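Local coordinates for protein putative rubredoxin reductase (Rhodopseudomonas palustris, PDB 3FG2) that probably uses NADH to reduce the ferredoxin that serves the cytochrome P450 CYP199A2, passing electrons through its bound FAD, at residues A[261-274]-A[299-313]. Numbering follows the deposited sequence.
Sequences QQLLTSDPHISAIG and QARCVAARLTGDAKP
Arg306, in the last turn of the helix, sends its guanidinium across to Ser271 and the backbone of Gln262. NH2 gives a nearly straight hydrogen bond (165°) to Ser271 OG at 2.6 Å, with the hydroxyl oxygen almost in the guanidinium plane; NH1 adds a weak one to the same oxygen. NH1 also reaches Gln262 O at 2.6 Å, but that bond is bent and weak. The bend at chi3 turns the end of an otherwise extended chain toward these acceptors. Leu264 lays the branched end of its side chain over one guanidinium face, with CD2 tight against it and displaced toward the rim.

At the other end of the contact Gln299 works through its amide oxygen. Gly274 N donates to Gln299 OE1 at 2.8 Å, approaching from above the carbonyl plane, 49° out of it. Gly274 also touches the FAD, which puts this bond at the border of the cofactor pocket. Strand 270-272 is an edge strand of the parallel five-stranded sheet of the Rossmann-type FAD-binding domain, beside strand 101-104, and the 299-306 part of helix 293-306 runs roughly antiparallel to it (159°).

Apolar packing fills the middle. Ile273 presses CG2 onto Val303 CG2 at 3.4 Å, closer than ordinary van der Waals contact, while its CD1 extends to Ala300; Ile273 also touches Ala12 of helix 11-22, a residue of the FAD site. Leu263 drives CD1 among the CG of Gln299 (3.6 Å), the CB and SG of Cys302, and Val303 CG2.

Toward the surface, beyond the helix, Gln262 OE1 lies 3.5 Å from Ala311 CB, and the Gln261 side chain runs alongside the Pro313 ring, Gln261 NE2 3.8 Å from Pro313 CG.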
ATOM      1  N   GLN A 261      12.802 -17.221   0.413  1.00 29.95           N
ATOM      2  CA  GLN A 261      11.742 -17.568  -0.533  1.00 31.10           C
ATOM      3  C   GLN A 261      10.444 -18.006   0.134  1.00 30.48           C
ATOM      4  O   GLN A 261       9.361 -17.833  -0.422  1.00 31.08           O
ATOM      5  CB  GLN A 261      12.208 -18.686  -1.464  1.00 33.58           C
ATOM      6  CG  GLN A 261      13.357 -18.306  -2.366  1.00 38.26           C
ATOM      7  CD  GLN A 261      13.879 -19.482  -3.179  1.00 41.11           C
ATOM      8  OE1 GLN A 261      14.802 -19.329  -3.982  1.00 43.27           O
ATOM      9  NE2 GLN A 261      13.293 -20.660  -2.973  1.00 41.12           N
ATOM     10  N   GLN A 262      10.550 -18.577   1.324  1.00 29.29           N
ATOM     11  CA  GLN A 262       9.364 -19.045   2.018  1.00 29.50           C
ATOM     12  C   GLN A 262       8.857 -18.072   3.066  1.00 28.94           C
ATOM     13  O   GLN A 262       8.022 -18.426   3.902  1.00 30.45           O
ATOM     14  CB  GLN A 262       9.634 -20.418   2.633  1.00 32.14           C
ATOM     15  CG  GLN A 262       9.579 -21.544   1.604  1.00 35.35           C
ATOM     16  CD  GLN A 262      10.142 -22.850   2.129  1.00 39.52           C
ATOM     17  OE1 GLN A 262       9.912 -23.224   3.283  1.00 42.18           O
ATOM     18  NE2 GLN A 262      10.874 -23.561   1.278  1.00 39.48           N
ATOM     19  N   LEU A 263       9.362 -16.843   3.004  1.00 27.60           N
ATOM     20  CA  LEU A 263       8.963 -15.778   3.917  1.00 27.11           C
ATOM     21  C   LEU A 263       9.340 -16.071   5.367  1.00 26.81           C
ATOM     22  O   LEU A 263       8.645 -15.670   6.303  1.00 25.39           O
ATOM     23  CB  LEU A 263       7.454 -15.525   3.781  1.00 26.15           C
ATOM     24  CG  LEU A 263       7.018 -15.438   2.307  1.00 25.55           C
ATOM     25  CD1 LEU A 263       5.517 -15.230   2.191  1.00 24.44           C
ATOM     26  CD2 LEU A 263       7.771 -14.305   1.638  1.00 23.50           C
ATOM     27  N   LEU A 264      10.460 -16.771   5.536  1.00 28.10           N
ATOM     28  CA  LEU A 264      10.978 -17.121   6.852  1.00 27.34           C
ATOM     29  C   LEU A 264      12.197 -16.273   7.173  1.00 27.12           C
ATOM     30  O   LEU A 264      13.046 -16.047   6.307  1.00 23.65           O
ATOM     31  CB  LEU A 264      11.383 -18.597   6.896  1.00 29.12           C
ATOM     32  CG  LEU A 264      10.280 -19.635   7.097  1.00 30.15           C
ATOM     33  CD1 LEU A 264      10.800 -21.028   6.752  1.00 31.21           C
ATOM     34  CD2 LEU A 264       9.794 -19.575   8.541  1.00 31.32           C
ATOM     35  N   THR A 265      12.277 -15.800   8.415  1.00 27.42           N
ATOM     36  CA  THR A 265      13.425 -15.007   8.845  1.00 28.47           C
ATOM     37  C   THR A 265      14.558 -15.990   9.113  1.00 30.92           C
ATOM     38  O   THR A 265      14.425 -17.185   8.849  1.00 31.48           O
ATOM     39  CB  THR A 265      13.150 -14.256  10.150  1.00 27.74           C
ATOM     40  OG1 THR A 265      12.945 -15.207  11.205  1.00 24.41           O
ATOM     41  CG2 THR A 265      11.916 -13.356  10.007  1.00 25.50           C
ATOM     42  N   SER A 266      15.673 -15.492   9.635  1.00 33.33           N
ATOM     43  CA  SER A 266      16.802 -16.361   9.938  1.00 35.77           C
ATOM     44  C   SER A 266      16.430 -17.268  11.112  1.00 36.83           C
ATOM     45  O   SER A 266      17.116 -18.247  11.399  1.00 36.96           O
ATOM     46  CB  SER A 266      18.026 -15.521  10.290  1.00 35.97           C
ATOM     47  OG  SER A 266      17.721 -14.631  11.346  1.00 37.55           O
ATOM     48  N   ASP A 267      15.336 -16.937  11.789  1.00 37.88           N
ATOM     49  CA  ASP A 267      14.880 -17.739  12.911  1.00 38.29           C
ATOM     50  C   ASP A 267      13.631 -18.524  12.561  1.00 40.00           C
ATOM     51  O   ASP A 267      12.532 -17.958  12.478  1.00 38.86           O
ATOM     52  CB  ASP A 267      14.558 -16.872  14.136  1.00 38.39           C
ATOM     53  CG  ASP A 267      14.038 -17.703  15.324  1.00 39.19           C
ATOM     54  OD1 ASP A 267      13.512 -17.121  16.295  1.00 35.49           O
ATOM     55  OD2 ASP A 267      14.165 -18.948  15.294  1.00 40.87           O
ATOM     56  N   PRO A 268      13.774 -19.839  12.330  1.00 40.70           N
ATOM     57  CA  PRO A 268      12.550 -20.573  12.014  1.00 41.30           C
ATOM     58  C   PRO A 268      11.683 -20.297  13.241  1.00 41.38           C
ATOM     59  O   PRO A 268      12.217 -19.965  14.293  1.00 42.71           O
ATOM     60  CB  PRO A 268      13.034 -22.018  11.916  1.00 41.59           C
ATOM     61  CG  PRO A 268      14.220 -22.045  12.839  1.00 41.54           C
ATOM     62  CD  PRO A 268      14.914 -20.750  12.510  1.00 40.51           C
ATOM     63  N   HIS A 269      10.368 -20.415  13.105  1.00 41.25           N
ATOM     64  CA  HIS A 269       9.424 -20.121  14.193  1.00 40.91           C
ATOM     65  C   HIS A 269       8.992 -18.671  14.014  1.00 38.61           C
ATOM     66  O   HIS A 269       8.089 -18.205  14.703  1.00 38.50           O
ATOM     67  CB  HIS A 269      10.040 -20.243  15.595  1.00 44.41           C
ATOM     68  CG  HIS A 269      10.649 -21.577  15.895  1.00 49.92           C
ATOM     69  ND1 HIS A 269      11.376 -21.815  17.042  1.00 51.06           N
ATOM     70  CD2 HIS A 269      10.667 -22.736  15.192  1.00 51.86           C
ATOM     71  CE1 HIS A 269      11.817 -23.061  17.032  1.00 52.75           C
ATOM     72  NE2 HIS A 269      11.402 -23.641  15.920  1.00 53.35           N
ATOM     73  N   ILE A 270       9.652 -17.955  13.105  1.00 35.22           N
ATOM     74  CA  ILE A 270       9.310 -16.558  12.857  1.00 31.70           C
ATOM     75  C   ILE A 270       9.273 -16.171  11.377  1.00 30.56           C
ATOM     76  O   ILE A 270      10.297 -16.199  10.677  1.00 28.70           O
ATOM     77  CB  ILE A 270      10.281 -15.599  13.583  1.00 31.83           C
ATOM     78  CG1 ILE A 270      10.220 -15.841  15.092  1.00 32.43           C
ATOM     79  CG2 ILE A 270       9.896 -14.148  13.290  1.00 29.33           C
ATOM     80  CD1 ILE A 270      11.026 -14.846  15.918  1.00 31.83           C
ATOM     81  N   SER A 271       8.086 -15.799  10.910  1.00 28.30           N
ATOM     82  CA  SER A 271       7.895 -15.376   9.522  1.00 29.58           C
ATOM     83  C   SER A 271       7.502 -13.906   9.465  1.00 29.46           C
ATOM     84  O   SER A 271       7.031 -13.337  10.454  1.00 30.85           O
ATOM     85  CB  SER A 271       6.789 -16.198   8.854  1.00 27.92           C
ATOM     86  OG  SER A 271       7.195 -17.533   8.650  1.00 28.95           O
ATOM     87  N   ALA A 272       7.695 -13.296   8.302  1.00 29.07           N
ATOM     88  CA  ALA A 272       7.321 -11.895   8.096  1.00 28.01           C
ATOM     89  C   ALA A 272       6.556 -11.817   6.780  1.00 26.58           C
ATOM     90  O   ALA A 272       6.989 -12.381   5.776  1.00 25.19           O
ATOM     91  CB  ALA A 272       8.559 -11.013   8.041  1.00 27.72           C
ATOM     92  N   ILE A 273       5.418 -11.129   6.791  1.00 24.98           N
ATOM     93  CA  ILE A 273       4.591 -10.999   5.597  1.00 22.18           C
ATOM     94  C   ILE A 273       4.013  -9.589   5.445  1.00 22.40           C
ATOM     95  O   ILE A 273       3.860  -8.852   6.429  1.00 17.73           O
ATOM     96  CB  ILE A 273       3.394 -11.977   5.637  1.00 22.95           C
ATOM     97  CG1 ILE A 273       2.560 -11.712   6.893  1.00 21.83           C
ATOM     98  CG2 ILE A 273       3.880 -13.416   5.605  1.00 23.06           C
ATOM     99  CD1 ILE A 273       1.296 -12.521   6.966  1.00 21.56           C
ATOM    100  N   GLY A 274       3.685  -9.230   4.204  1.00 20.44           N
ATOM    101  CA  GLY A 274       3.097  -7.930   3.940  1.00 21.60           C
ATOM    102  C   GLY A 274       4.064  -6.786   3.716  1.00 21.14           C
ATOM    103  O   GLY A 274       5.210  -6.978   3.327  1.00 22.57           O
ATOM    104  N   GLN A 299       0.975 -13.381   0.183  1.00 25.92           N
ATOM    105  CA  GLN A 299       2.028 -13.773   1.100  1.00 25.95           C
ATOM    106  C   GLN A 299       1.417 -14.497   2.293  1.00 26.58           C
ATOM    107  O   GLN A 299       1.972 -15.489   2.780  1.00 25.83           O
ATOM    108  CB  GLN A 299       2.831 -12.553   1.546  1.00 26.28           C
ATOM    109  CG  GLN A 299       4.067 -12.307   0.695  1.00 27.12           C
ATOM    110  CD  GLN A 299       4.934 -11.198   1.238  1.00 27.65           C
ATOM    111  OE1 GLN A 299       5.044 -11.020   2.454  1.00 28.34           O
ATOM    112  NE2 GLN A 299       5.573 -10.453   0.343  1.00 27.63           N
ATOM    113  N   ALA A 300       0.265 -14.012   2.753  1.00 26.36           N
ATOM    114  CA  ALA A 300      -0.415 -14.641   3.878  1.00 27.34           C
ATOM    115  C   ALA A 300      -0.779 -16.080   3.505  1.00 29.31           C
ATOM    116  O   ALA A 300      -0.571 -17.006   4.290  1.00 30.15           O
ATOM    117  CB  ALA A 300      -1.664 -13.861   4.240  1.00 25.72           C
ATOM    118  N   ARG A 301      -1.318 -16.265   2.303  1.00 30.17           N
ATOM    119  CA  ARG A 301      -1.693 -17.595   1.836  1.00 30.80           C
ATOM    120  C   ARG A 301      -0.469 -18.517   1.812  1.00 31.53           C
ATOM    121  O   ARG A 301      -0.540 -19.673   2.241  1.00 31.86           O
ATOM    122  CB  ARG A 301      -2.310 -17.510   0.435  1.00 31.58           C
ATOM    123  CG  ARG A 301      -3.755 -17.010   0.407  1.00 33.92           C
ATOM    124  CD  ARG A 301      -4.238 -16.815  -1.030  1.00 36.59           C
ATOM    125  NE  ARG A 301      -5.696 -16.830  -1.146  1.00 39.46           N
ATOM    126  CZ  ARG A 301      -6.511 -15.935  -0.597  1.00 41.07           C
ATOM    127  NH1 ARG A 301      -6.018 -14.932   0.113  1.00 42.27           N
ATOM    128  NH2 ARG A 301      -7.824 -16.048  -0.751  1.00 41.93           N
ATOM    129  N   CYS A 302       0.649 -17.996   1.313  1.00 29.36           N
ATOM    130  CA  CYS A 302       1.884 -18.760   1.231  1.00 29.93           C
ATOM    131  C   CYS A 302       2.344 -19.298   2.586  1.00 31.78           C
ATOM    132  O   CYS A 302       2.781 -20.452   2.695  1.00 30.72           O
ATOM    133  CB  CYS A 302       2.988 -17.897   0.634  1.00 29.02           C
ATOM    134  SG  CYS A 302       4.554 -18.760   0.488  1.00 29.51           S
ATOM    135  N   VAL A 303       2.264 -18.450   3.612  1.00 32.91           N
ATOM    136  CA  VAL A 303       2.656 -18.835   4.962  1.00 33.71           C
ATOM    137  C   VAL A 303       1.658 -19.830   5.544  1.00 34.00           C
ATOM    138  O   VAL A 303       2.053 -20.839   6.128  1.00 34.77           O
ATOM    139  CB  VAL A 303       2.744 -17.604   5.887  1.00 33.75           C
ATOM    140  CG1 VAL A 303       2.839 -18.040   7.350  1.00 33.78           C
ATOM    141  CG2 VAL A 303       3.961 -16.782   5.515  1.00 35.07           C
ATOM    142  N   ALA A 304       0.370 -19.543   5.386  1.00 33.23           N
ATOM    143  CA  ALA A 304      -0.668 -20.428   5.894  1.00 33.90           C
ATOM    144  C   ALA A 304      -0.492 -21.812   5.282  1.00 36.22           C
ATOM    145  O   ALA A 304      -0.651 -22.828   5.960  1.00 37.69           O
ATOM    146  CB  ALA A 304      -2.036 -19.881   5.548  1.00 33.14           C
ATOM    147  N   ALA A 305      -0.152 -21.847   3.998  1.00 36.41           N
ATOM    148  CA  ALA A 305       0.040 -23.108   3.299  1.00 37.11           C
ATOM    149  C   ALA A 305       1.242 -23.854   3.854  1.00 38.24           C
ATOM    150  O   ALA A 305       1.231 -25.083   3.961  1.00 38.98           O
ATOM    151  CB  ALA A 305       0.222 -22.855   1.811  1.00 36.02           C
ATOM    152  N   ARG A 306       2.278 -23.106   4.216  1.00 38.76           N
ATOM    153  CA  ARG A 306       3.490 -23.711   4.757  1.00 39.72           C
ATOM    154  C   ARG A 306       3.249 -24.292   6.147  1.00 39.32           C
ATOM    155  O   ARG A 306       3.503 -25.468   6.394  1.00 39.11           O
ATOM    156  CB  ARG A 306       4.609 -22.671   4.835  1.00 40.47           C
ATOM    157  CG  ARG A 306       6.000 -23.262   5.020  1.00 40.91           C
ATOM    158  CD  ARG A 306       7.011 -22.166   5.293  1.00 42.09           C
ATOM    159  NE  ARG A 306       6.862 -21.670   6.655  1.00 43.70           N
ATOM    160  CZ  ARG A 306       6.947 -20.396   7.009  1.00 41.17           C
ATOM    161  NH1 ARG A 306       7.180 -19.461   6.098  1.00 40.33           N
ATOM    162  NH2 ARG A 306       6.800 -20.064   8.283  1.00 42.88           N
ATOM    163  N   LEU A 307       2.750 -23.460   7.052  1.00 40.48           N
ATOM    164  CA  LEU A 307       2.499 -23.889   8.421  1.00 41.16           C
ATOM    165  C   LEU A 307       1.505 -25.041   8.521  1.00 41.02           C
ATOM    166  O   LEU A 307       1.211 -25.508   9.625  1.00 41.31           O
ATOM    167  CB  LEU A 307       1.999 -22.708   9.256  1.00 41.92           C
ATOM    168  CG  LEU A 307       2.927 -21.494   9.332  1.00 41.59           C
ATOM    169  CD1 LEU A 307       2.286 -20.405  10.184  1.00 42.78           C
ATOM    170  CD2 LEU A 307       4.262 -21.911   9.917  1.00 43.39           C
ATOM    171  N   THR A 308       0.985 -25.497   7.381  1.00 40.29           N
ATOM    172  CA  THR A 308       0.030 -26.599   7.385  1.00 38.67           C
ATOM    173  C   THR A 308       0.411 -27.743   6.462  1.00 40.11           C
ATOM    174  O   THR A 308      -0.404 -28.638   6.237  1.00 42.92           O
ATOM    175  CB  THR A 308      -1.405 -26.152   6.987  1.00 37.90           C
ATOM    176  OG1 THR A 308      -1.436 -25.790   5.601  1.00 34.06           O
ATOM    177  CG2 THR A 308      -1.864 -24.981   7.842  1.00 36.53           C
ATOM    178  N   GLY A 309       1.623 -27.733   5.915  1.00 39.18           N
ATOM    179  CA  GLY A 309       1.989 -28.837   5.046  1.00 40.42           C
ATOM    180  C   GLY A 309       2.877 -28.580   3.847  1.00 41.37           C
ATOM    181  O   GLY A 309       4.026 -29.024   3.830  1.00 43.07           O
ATOM    182  N   ASP A 310       2.366 -27.899   2.823  1.00 42.19           N
ATOM    183  CA  ASP A 310       3.207 -27.647   1.656  1.00 42.95           C
ATOM    184  C   ASP A 310       3.944 -26.316   1.712  1.00 41.85           C
ATOM    185  O   ASP A 310       3.344 -25.240   1.615  1.00 41.84           O
ATOM    186  CB  ASP A 310       2.417 -27.753   0.336  1.00 43.13           C
ATOM    187  CG  ASP A 310       1.245 -26.804   0.271  1.00 44.15           C
ATOM    188  OD1 ASP A 310       0.901 -26.362  -0.853  1.00 42.25           O
ATOM    189  OD2 ASP A 310       0.661 -26.514   1.338  1.00 46.10           O
ATOM    190  N   ALA A 311       5.255 -26.409   1.889  1.00 39.80           N
ATOM    191  CA  ALA A 311       6.105 -25.238   1.942  1.00 38.02           C
ATOM    192  C   ALA A 311       6.583 -25.001   0.518  1.00 38.24           C
ATOM    193  O   ALA A 311       7.289 -25.836  -0.049  1.00 38.41           O
ATOM    194  CB  ALA A 311       7.287 -25.491   2.857  1.00 36.01           C
ATOM    195  N   LYS A 312       6.182 -23.871  -0.060  1.00 37.67           N
ATOM    196  CA  LYS A 312       6.573 -23.529  -1.424  1.00 38.12           C
ATOM    197  C   LYS A 312       7.123 -22.117  -1.515  1.00 36.38           C
ATOM    198  O   LYS A 312       6.825 -21.272  -0.680  1.00 36.42           O
ATOM    199  CB  LYS A 312       5.375 -23.636  -2.369  1.00 40.06           C
ATOM    200  CG  LYS A 312       4.990 -25.044  -2.758  1.00 44.32           C
ATOM    201  CD  LYS A 312       3.826 -25.004  -3.728  1.00 48.23           C
ATOM    202  CE  LYS A 312       3.665 -26.323  -4.446  1.00 50.73           C
ATOM    203  NZ  LYS A 312       4.892 -26.687  -5.211  1.00 52.82           N
ATOM    204  N   PRO A 313       7.946 -21.847  -2.534  1.00 35.04           N
ATOM    205  CA  PRO A 313       8.515 -20.509  -2.704  1.00 34.28           C
ATOM    206  C   PRO A 313       7.387 -19.525  -2.986  1.00 33.80           C
ATOM    207  O   PRO A 313       6.483 -19.825  -3.765  1.00 35.32           O
ATOM    208  CB  PRO A 313       9.429 -20.672  -3.913  1.00 34.54           C
ATOM    209  CG  PRO A 313       9.857 -22.100  -3.825  1.00 34.91           C
ATOM    210  CD  PRO A 313       8.567 -22.803  -3.465  1.00 35.45           C
TER